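Local structure of SAM-dependent O-methyltransferase (Leptospira interrogans, 2HNK) at residues Ile64-Thr69 and Ile88-Val93; Leu150-Ala155 and Leu176-Asn181. The protein probably transfers a methyl group from S-adenosylmethionine to an oxygen of its acceptor, and binds the product S-adenosyl-L-homocysteine in a Rossmann-like domain. One frame throughout, in Å; residues are numbered along the deposited sequence.

Interaction 1 of 2, residues Ile64-Thr69 and Ile88-Val93. With SAH (S-adenosyl-L-homocysteine), chain O.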
loop_
_atom_site.group_PDB
_atom_site.type_symbol
_atom_site.label_atom_id
_atom_site.label_comp_id
_atom_site.label_asym_id
_atom_site.label_seq_id
_atom_site.Cartn_x
_atom_site.Cartn_y
_atom_site.Cartn_z
ATOM N N ILE C 64 -16.964 -1.175 1.560
ATOM C CA ILE C 64 -16.037 -2.294 1.382
ATOM C C ILE C 64 -16.791 -3.626 1.305
ATOM O O ILE C 64 -17.782 -3.819 2.002
ATOM C CB ILE C 64 -14.997 -2.350 2.543
ATOM C CG1 ILE C 64 -14.164 -1.057 2.584
ATOM C CG2 ILE C 64 -14.105 -3.596 2.425
ATOM C CD1 ILE C 64 -13.188 -0.983 3.734
ATOM N N ILE C 65 -16.321 -4.538 0.458
ATOM C CA ILE C 65 -16.782 -5.927 0.517
ATOM C C ILE C 65 -15.609 -6.867 0.758
ATOM O O ILE C 65 -14.643 -6.868 0.002
ATOM C CB ILE C 65 -17.561 -6.374 -0.742
ATOM C CG1 ILE C 65 -18.824 -5.529 -0.933
ATOM C CG2 ILE C 65 -17.926 -7.870 -0.658
ATOM C CD1 ILE C 65 -19.569 -5.827 -2.229
ATOM N N GLU C 66 -15.714 -7.657 1.823
ATOM C CA GLU C 66 -14.752 -8.701 2.115
ATOM C C GLU C 66 -15.319 -10.052 1.691
ATOM O O GLU C 66 -16.383 -10.457 2.158
ATOM C CB GLU C 66 -14.393 -8.695 3.608
ATOM C CG GLU C 66 -13.548 -9.884 4.050
ATOM C CD GLU C 66 -13.068 -9.750 5.473
ATOM O OE1 GLU C 66 -13.703 -10.328 6.392
ATOM O OE2 GLU C 66 -12.071 -9.038 5.678
ATOM N N ILE C 67 -14.597 -10.733 0.800
ATOM C CA ILE C 67 -14.962 -12.067 0.339
ATOM C C ILE C 67 -14.095 -13.077 1.088
ATOM O O ILE C 67 -12.930 -13.319 0.717
ATOM C CB ILE C 67 -14.762 -12.240 -1.197
ATOM C CG1 ILE C 67 -15.453 -11.117 -1.996
ATOM C CG2 ILE C 67 -15.281 -13.598 -1.660
ATOM C CD1 ILE C 67 -14.840 -10.889 -3.356
ATOM N N GLY C 68 -14.661 -13.660 2.140
ATOM C CA GLY C 68 -13.922 -14.575 3.002
ATOM C C GLY C 68 -13.529 -13.900 4.295
ATOM O O GLY C 68 -12.566 -13.118 4.345
ATOM N N THR C 69 -14.266 -14.231 5.348
ATOM C CA THR C 69 -14.176 -13.533 6.627
ATOM C C THR C 69 -13.551 -14.343 7.755
ATOM O O THR C 69 -12.825 -13.782 8.581
ATOM C CB THR C 69 -15.568 -12.994 7.029
ATOM O OG1 THR C 69 -15.916 -11.963 6.105
ATOM C CG2 THR C 69 -15.582 -12.419 8.445
ATOM N N ILE C 88 -18.819 -1.937 5.815
ATOM C CA ILE C 88 -18.256 -3.143 5.177
ATOM C C ILE C 88 -19.260 -4.306 5.135
ATOM O O ILE C 88 -19.896 -4.619 6.140
ATOM C CB ILE C 88 -16.902 -3.592 5.848
ATOM C CG1 ILE C 88 -16.390 -4.913 5.248
ATOM C CG2 ILE C 88 -17.024 -3.679 7.364
ATOM C CD1 ILE C 88 -14.994 -5.328 5.712
ATOM N N LEU C 89 -19.409 -4.923 3.965
ATOM C CA LEU C 89 -20.114 -6.196 3.843
ATOM C C LEU C 89 -19.133 -7.371 3.837
ATOM O O LEU C 89 -18.185 -7.396 3.049
ATOM C CB LEU C 89 -20.986 -6.231 2.577
ATOM C CG LEU C 89 -21.618 -7.572 2.170
ATOM C CD1 LEU C 89 -22.631 -8.059 3.186
ATOM C CD2 LEU C 89 -22.274 -7.481 0.801
ATOM N N CYS C 90 -19.385 -8.336 4.720
ATOM C CA CYS C 90 -18.592 -9.552 4.831
ATOM C C CYS C 90 -19.342 -10.757 4.284
ATOM O O CYS C 90 -20.493 -10.995 4.645
ATOM C CB CYS C 90 -18.246 -9.811 6.293
ATOM S SG CYS C 90 -17.154 -8.595 6.994
ATOM N N CYS C 91 -18.677 -11.510 3.414
ATOM C CA CYS C 91 -19.255 -12.698 2.787
ATOM C C CYS C 91 -18.470 -13.912 3.232
ATOM O O CYS C 91 -17.245 -13.967 3.056
ATOM C CB CYS C 91 -19.165 -12.617 1.262
ATOM S SG CYS C 91 -19.814 -11.118 0.531
ATOM N N ASP C 92 -19.175 -14.883 3.803
ATOM C CA ASP C 92 -18.562 -16.117 4.263
ATOM C C ASP C 92 -19.607 -17.219 4.229
ATOM O O ASP C 92 -20.809 -16.953 4.359
ATOM C CB ASP C 92 -18.011 -15.945 5.682
ATOM C CG ASP C 92 -16.856 -16.897 5.990
ATOM O OD1 ASP C 92 -17.108 -18.077 6.315
ATOM O OD2 ASP C 92 -15.690 -16.462 5.926
ATOM N N VAL C 93 -19.146 -18.452 4.042
ATOM C CA VAL C 93 -20.017 -19.624 4.059
ATOM C C VAL C 93 -20.275 -20.163 5.465
ATOM O O VAL C 93 -21.189 -20.969 5.655
ATOM C CB VAL C 93 -19.438 -20.778 3.200
ATOM C CG1 VAL C 93 -19.556 -20.452 1.727
ATOM C CG2 VAL C 93 -17.984 -21.081 3.584
HETATM N N SAH O . -10.102 -12.752 6.070
HETATM C CA SAH O . -9.919 -13.821 7.099
HETATM C CB SAH O . -9.339 -15.079 6.452
HETATM C CG SAH O . -10.257 -15.730 5.415
HETATM S SD SAH O . -10.033 -17.522 5.431
HETATM C C SAH O . -9.083 -13.380 8.312
HETATM O O SAH O . -8.949 -14.116 9.295
HETATM O OXT SAH O . -8.524 -12.285 8.346
HETATM C "C5'" SAH O . -11.267 -17.842 4.142
HETATM C "C4'" SAH O . -12.718 -17.849 4.611
HETATM O "O4'" SAH O . -13.556 -17.851 3.474
HETATM C "C3'" SAH O . -13.076 -19.080 5.427
HETATM O "O3'" SAH O . -13.659 -18.660 6.638
HETATM C "C2'" SAH O . -14.105 -19.842 4.615
HETATM O "O2'" SAH O . -15.151 -20.306 5.443
HETATM C "C1'" SAH O . -14.604 -18.788 3.632
HETATM N N9 SAH O . -15.040 -19.341 2.330
HETATM C C8 SAH O . -14.609 -20.481 1.687
HETATM N N7 SAH O . -15.291 -20.608 0.522
HETATM C C5 SAH O . -16.148 -19.565 0.406
HETATM C C6 SAH O . -17.076 -19.194 -0.568
HETATM N N6 SAH O . -17.253 -19.931 -1.659
HETATM N N1 SAH O . -17.830 -18.048 -0.395
HETATM C C2 SAH O . -17.664 -17.264 0.732
HETATM N N3 SAH O . -16.744 -17.634 1.695
HETATM C C4 SAH O . -16.002 -18.765 1.538
#
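Asp92 OD2 meets the backbone of Thr69 where the two parallel strands give way to loops: Thr69 N donates to it at 2.7 Å, using the anti lone pair of that oxygen. The same carboxylate holds the ribose of S-adenosyl-L-homocysteine in a two-pronged grip, SAH O3' bonding to Asp92 OD2 and SAH O2' to Asp92 OD1, each at 3.1 Å. With CG anti to the backbone N (chi1 -154°), the carboxylate reaches both the Gly68-Thr69 loop and the ribose. Phe70 N and Ser94 N add further bonds to its two oxygens, which fixes the rotation of the group. At the amino-acid end of the ligand, SAH N donates to Gly68 O at 3.0 Å. Gly68 has phi and psi both at 103°, a turn that puts its carbonyl oxygen toward that amino group.

Behind this first shell the strands pair in register from Ile64-Ile88 to Ile67-Cys91, and four N-H...O bonds end with Gly68 N to Cys91 O at 2.8 Å. Thr69 OG1 sits 3.2 Å from Cys90 CB and donates to Glu66 OE1, while Glu66 OE2 is tied to Ser74 OG, itself a ligand-binding group. On the face of Glu66 and Cys90, Ile64 CG2 packs on Ile88 CD1 at 3.8 Å; on the other, Ile65 CG2 touches Cys91 SG.

This is the beta-alpha-beta start of a Rossmann-like methyltransferase, with a glycine turn after the first strand and an acid ending the second. Donors on both carboxylate oxygens probably favour the ionised form of Asp92, suited to binding the ribose diol.

Interaction 2 of 2, residues Leu150-Ala155 and Leu176-Asn181. With SAH (S-adenosyl-L-homocysteine), chain O.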
loop_
_atom_site.group_PDB
_atom_site.type_symbol
_atom_site.label_atom_id
_atom_site.label_comp_id
_atom_site.label_asym_id
_atom_site.label_seq_id
_atom_site.Cartn_x
_atom_site.Cartn_y
_atom_site.Cartn_z
ATOM N N LEU C 150 -13.883 -0.602 -2.307
ATOM C CA LEU C 150 -12.760 -1.478 -2.032
ATOM C C LEU C 150 -13.213 -2.913 -1.794
ATOM O O LEU C 150 -14.229 -3.159 -1.140
ATOM C CB LEU C 150 -11.943 -0.940 -0.846
ATOM C CG LEU C 150 -10.617 -1.605 -0.463
ATOM C CD1 LEU C 150 -9.658 -0.592 0.165
ATOM C CD2 LEU C 150 -10.833 -2.776 0.486
ATOM N N PHE C 151 -12.443 -3.848 -2.342
ATOM C CA PHE C 151 -12.657 -5.268 -2.124
ATOM C C PHE C 151 -11.469 -5.905 -1.438
ATOM O O PHE C 151 -10.326 -5.580 -1.749
ATOM C CB PHE C 151 -12.853 -5.985 -3.451
ATOM C CG PHE C 151 -14.275 -6.143 -3.852
ATOM C CD1 PHE C 151 -14.907 -5.172 -4.619
ATOM C CD2 PHE C 151 -14.986 -7.280 -3.486
ATOM C CE1 PHE C 151 -16.238 -5.333 -5.013
ATOM C CE2 PHE C 151 -16.311 -7.454 -3.882
ATOM C CZ PHE C 151 -16.937 -6.477 -4.637
ATOM N N PHE C 152 -11.751 -6.832 -0.525
ATOM C CA PHE C 152 -10.738 -7.737 -0.012
ATOM C C PHE C 152 -11.087 -9.174 -0.422
ATOM O O PHE C 152 -12.097 -9.724 0.014
ATOM C CB PHE C 152 -10.621 -7.618 1.506
ATOM C CG PHE C 152 -9.484 -8.403 2.092
ATOM C CD1 PHE C 152 -8.184 -8.260 1.603
ATOM C CD2 PHE C 152 -9.700 -9.278 3.145
ATOM C CE1 PHE C 152 -7.131 -8.997 2.138
ATOM C CE2 PHE C 152 -8.638 -10.010 3.702
ATOM C CZ PHE C 152 -7.358 -9.867 3.190
ATOM N N LEU C 153 -10.249 -9.763 -1.267
ATOM C CA LEU C 153 -10.437 -11.128 -1.727
ATOM C C LEU C 153 -9.561 -12.114 -0.940
ATOM O O LEU C 153 -8.335 -12.141 -1.096
ATOM C CB LEU C 153 -10.157 -11.243 -3.236
ATOM C CG LEU C 153 -10.180 -12.651 -3.854
ATOM C CD1 LEU C 153 -11.530 -13.369 -3.609
ATOM C CD2 LEU C 153 -9.837 -12.620 -5.343
ATOM N N ASP C 154 -10.219 -12.935 -0.123
ATOM C CA ASP C 154 -9.550 -13.912 0.726
ATOM C C ASP C 154 -10.416 -15.159 0.959
ATOM O O ASP C 154 -10.475 -15.696 2.065
ATOM C CB ASP C 154 -9.185 -13.263 2.062
ATOM C CG ASP C 154 -8.185 -14.079 2.856
ATOM O OD1 ASP C 154 -7.479 -14.933 2.270
ATOM O OD2 ASP C 154 -8.104 -13.848 4.072
ATOM N N ALA C 155 -11.081 -15.626 -0.090
ATOM C CA ALA C 155 -11.987 -16.769 0.020
ATOM C C ALA C 155 -11.360 -18.035 -0.566
ATOM O O ALA C 155 -10.144 -18.232 -0.470
ATOM C CB ALA C 155 -13.324 -16.452 -0.642
ATOM N N LEU C 176 -10.482 -0.166 -5.584
ATOM C CA LEU C 176 -9.355 -1.030 -5.264
ATOM C C LEU C 176 -9.761 -2.459 -4.893
ATOM O O LEU C 176 -10.634 -2.680 -4.048
ATOM C CB LEU C 176 -8.524 -0.411 -4.121
ATOM C CG LEU C 176 -7.250 -1.120 -3.624
ATOM C CD1 LEU C 176 -6.184 -1.230 -4.711
ATOM C CD2 LEU C 176 -6.685 -0.414 -2.397
ATOM N N LEU C 177 -9.111 -3.424 -5.534
ATOM C CA LEU C 177 -9.176 -4.813 -5.101
ATOM C C LEU C 177 -7.886 -5.145 -4.366
ATOM O O LEU C 177 -6.793 -4.945 -4.882
ATOM C CB LEU C 177 -9.377 -5.767 -6.288
ATOM C CG LEU C 177 -9.043 -7.266 -6.116
ATOM C CD1 LEU C 177 -9.896 -7.937 -5.042
ATOM C CD2 LEU C 177 -9.177 -8.021 -7.452
ATOM N N ILE C 178 -8.029 -5.636 -3.149
ATOM C CA ILE C 178 -6.898 -6.145 -2.396
ATOM C C ILE C 178 -7.026 -7.664 -2.367
ATOM O O ILE C 178 -7.971 -8.201 -1.804
ATOM C CB ILE C 178 -6.846 -5.549 -0.955
ATOM C CG1 ILE C 178 -6.899 -4.007 -1.002
ATOM C CG2 ILE C 178 -5.609 -6.045 -0.225
ATOM C CD1 ILE C 178 -6.834 -3.330 0.361
ATOM N N ALA C 179 -6.090 -8.350 -3.002
ATOM C CA ALA C 179 -6.160 -9.801 -3.104
ATOM C C ALA C 179 -5.118 -10.493 -2.234
ATOM O O ALA C 179 -3.919 -10.226 -2.343
ATOM C CB ALA C 179 -6.044 -10.248 -4.570
ATOM N N ASP C 180 -5.592 -11.380 -1.374
ATOM C CA ASP C 180 -4.743 -12.121 -0.445
ATOM C C ASP C 180 -4.234 -13.453 -1.027
ATOM O O ASP C 180 -4.865 -14.029 -1.914
ATOM C CB ASP C 180 -5.514 -12.379 0.858
ATOM C CG ASP C 180 -4.593 -12.561 2.057
ATOM O OD1 ASP C 180 -3.625 -11.771 2.177
ATOM O OD2 ASP C 180 -4.834 -13.494 2.871
ATOM N N ASN C 181 -3.094 -13.934 -0.509
ATOM C CA ASN C 181 -2.547 -15.269 -0.835
ATOM C C ASN C 181 -2.070 -15.457 -2.276
ATOM O O ASN C 181 -1.986 -16.590 -2.761
ATOM C CB ASN C 181 -3.549 -16.388 -0.487
ATOM C CG ASN C 181 -3.822 -16.498 1.002
ATOM O OD1 ASN C 181 -4.906 -16.151 1.474
ATOM N ND2 ASN C 181 -2.844 -16.982 1.745
HETATM N N SAH O . -10.102 -12.752 6.070
HETATM C CA SAH O . -9.919 -13.821 7.099
HETATM C CB SAH O . -9.339 -15.079 6.452
HETATM C CG SAH O . -10.257 -15.730 5.415
HETATM S SD SAH O . -10.033 -17.522 5.431
HETATM C C SAH O . -9.083 -13.380 8.312
HETATM O O SAH O . -8.949 -14.116 9.295
HETATM O OXT SAH O . -8.524 -12.285 8.346
HETATM C "C5'" SAH O . -11.267 -17.842 4.142
HETATM C "C4'" SAH O . -12.718 -17.849 4.611
HETATM O "O4'" SAH O . -13.556 -17.851 3.474
HETATM C "C3'" SAH O . -13.076 -19.080 5.427
HETATM O "O3'" SAH O . -13.659 -18.660 6.638
HETATM C "C2'" SAH O . -14.105 -19.842 4.615
HETATM O "O2'" SAH O . -15.151 -20.306 5.443
HETATM C "C1'" SAH O . -14.604 -18.788 3.632
HETATM N N9 SAH O . -15.040 -19.341 2.330
HETATM C C8 SAH O . -14.609 -20.481 1.687
HETATM N N7 SAH O . -15.291 -20.608 0.522
HETATM C C5 SAH O . -16.148 -19.565 0.406
HETATM C C6 SAH O . -17.076 -19.194 -0.568
HETATM N N6 SAH O . -17.253 -19.931 -1.659
HETATM N N1 SAH O . -17.830 -18.048 -0.395
HETATM C C2 SAH O . -17.664 -17.264 0.732
HETATM N N3 SAH O . -16.744 -17.634 1.695
HETATM C C4 SAH O . -16.002 -18.765 1.538
#
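Phe152 and Ile178 cross at an angle on one face of the sheet, the ring meeting Ile178 CB with its edge. CG stands anti to the backbone N (chi1 -173°), which brings Phe152 CD1 to 3.4 Å from Ile178 O and 3.9 Å from Ile178 CG2. Farther along the ring, Phe152 CZ lies 3.9 Å from Asp180 CB, ring and carboxylate planes being 45° apart. Leu150 and Leu176 continue this face side by side, pointing the same way, and Leu150 CD1 also meets Ile178 CD1. On the reverse face one methyl, Leu177 CD1, touches two CB atoms of strand 150-153, 3.8 Å from Leu153 CB and 3.9 Å from Phe151 CB.

Underneath, four straight backbone bonds, from Phe151 N to Leu176 O at 2.7 Å through Asp180 N to Leu153 O, hold the parallel register. The segment axes run nearly parallel.

Past the last bridge the chemistry turns polar. Asp154 and Asp180 point the same way with their carboxylates 86° apart, yet Asp154 OD1 is 3.1 Å from Asp180 OD2. Asn181 OD1 comes equally close to both acids, three acceptors gathered at the strand ends. Lys157 NZ makes a salt bridge to Asp154 OD1 and a hydrogen bond to Asn181 OD1, while Asn181 ND2 turns to Asp223. The other oxygen, Asp154 OD2, takes SAH N at 3.0 Å.

Asp154, Asp180 and Asn181 match the Asp-Asp-Asn set that holds a divalent cation in cation-dependent O-methyltransferases of the catechol type; their gathered oxygens are a plausible cation site with Lys157 alongside, although no metal is bound here.

In the fold
Interactions 1 and 2 are both buried and lie side by side in one sheet, their centres about 10 Å apart. Strands 63-67 and 148-153 are neighbours there and join them: Ile67 N lies 2.8 Å from Phe152 O and Ile67 O 2.9 Å from Asp154 N, both probable hydrogen bonds. Interaction 2 is apolar along its strands, while interaction 1 carries the buried Glu66; both turn polar at the C-terminal ends, where S-adenosyl-L-homocysteine lies. The ends differ. In interaction 1 the acid is met by backbone N-H groups and the ribose, whereas interaction 2 crowds acceptors together and holds the ligand through its amino group, which Gly68 O and Asp154 OD2 share between the two contacts.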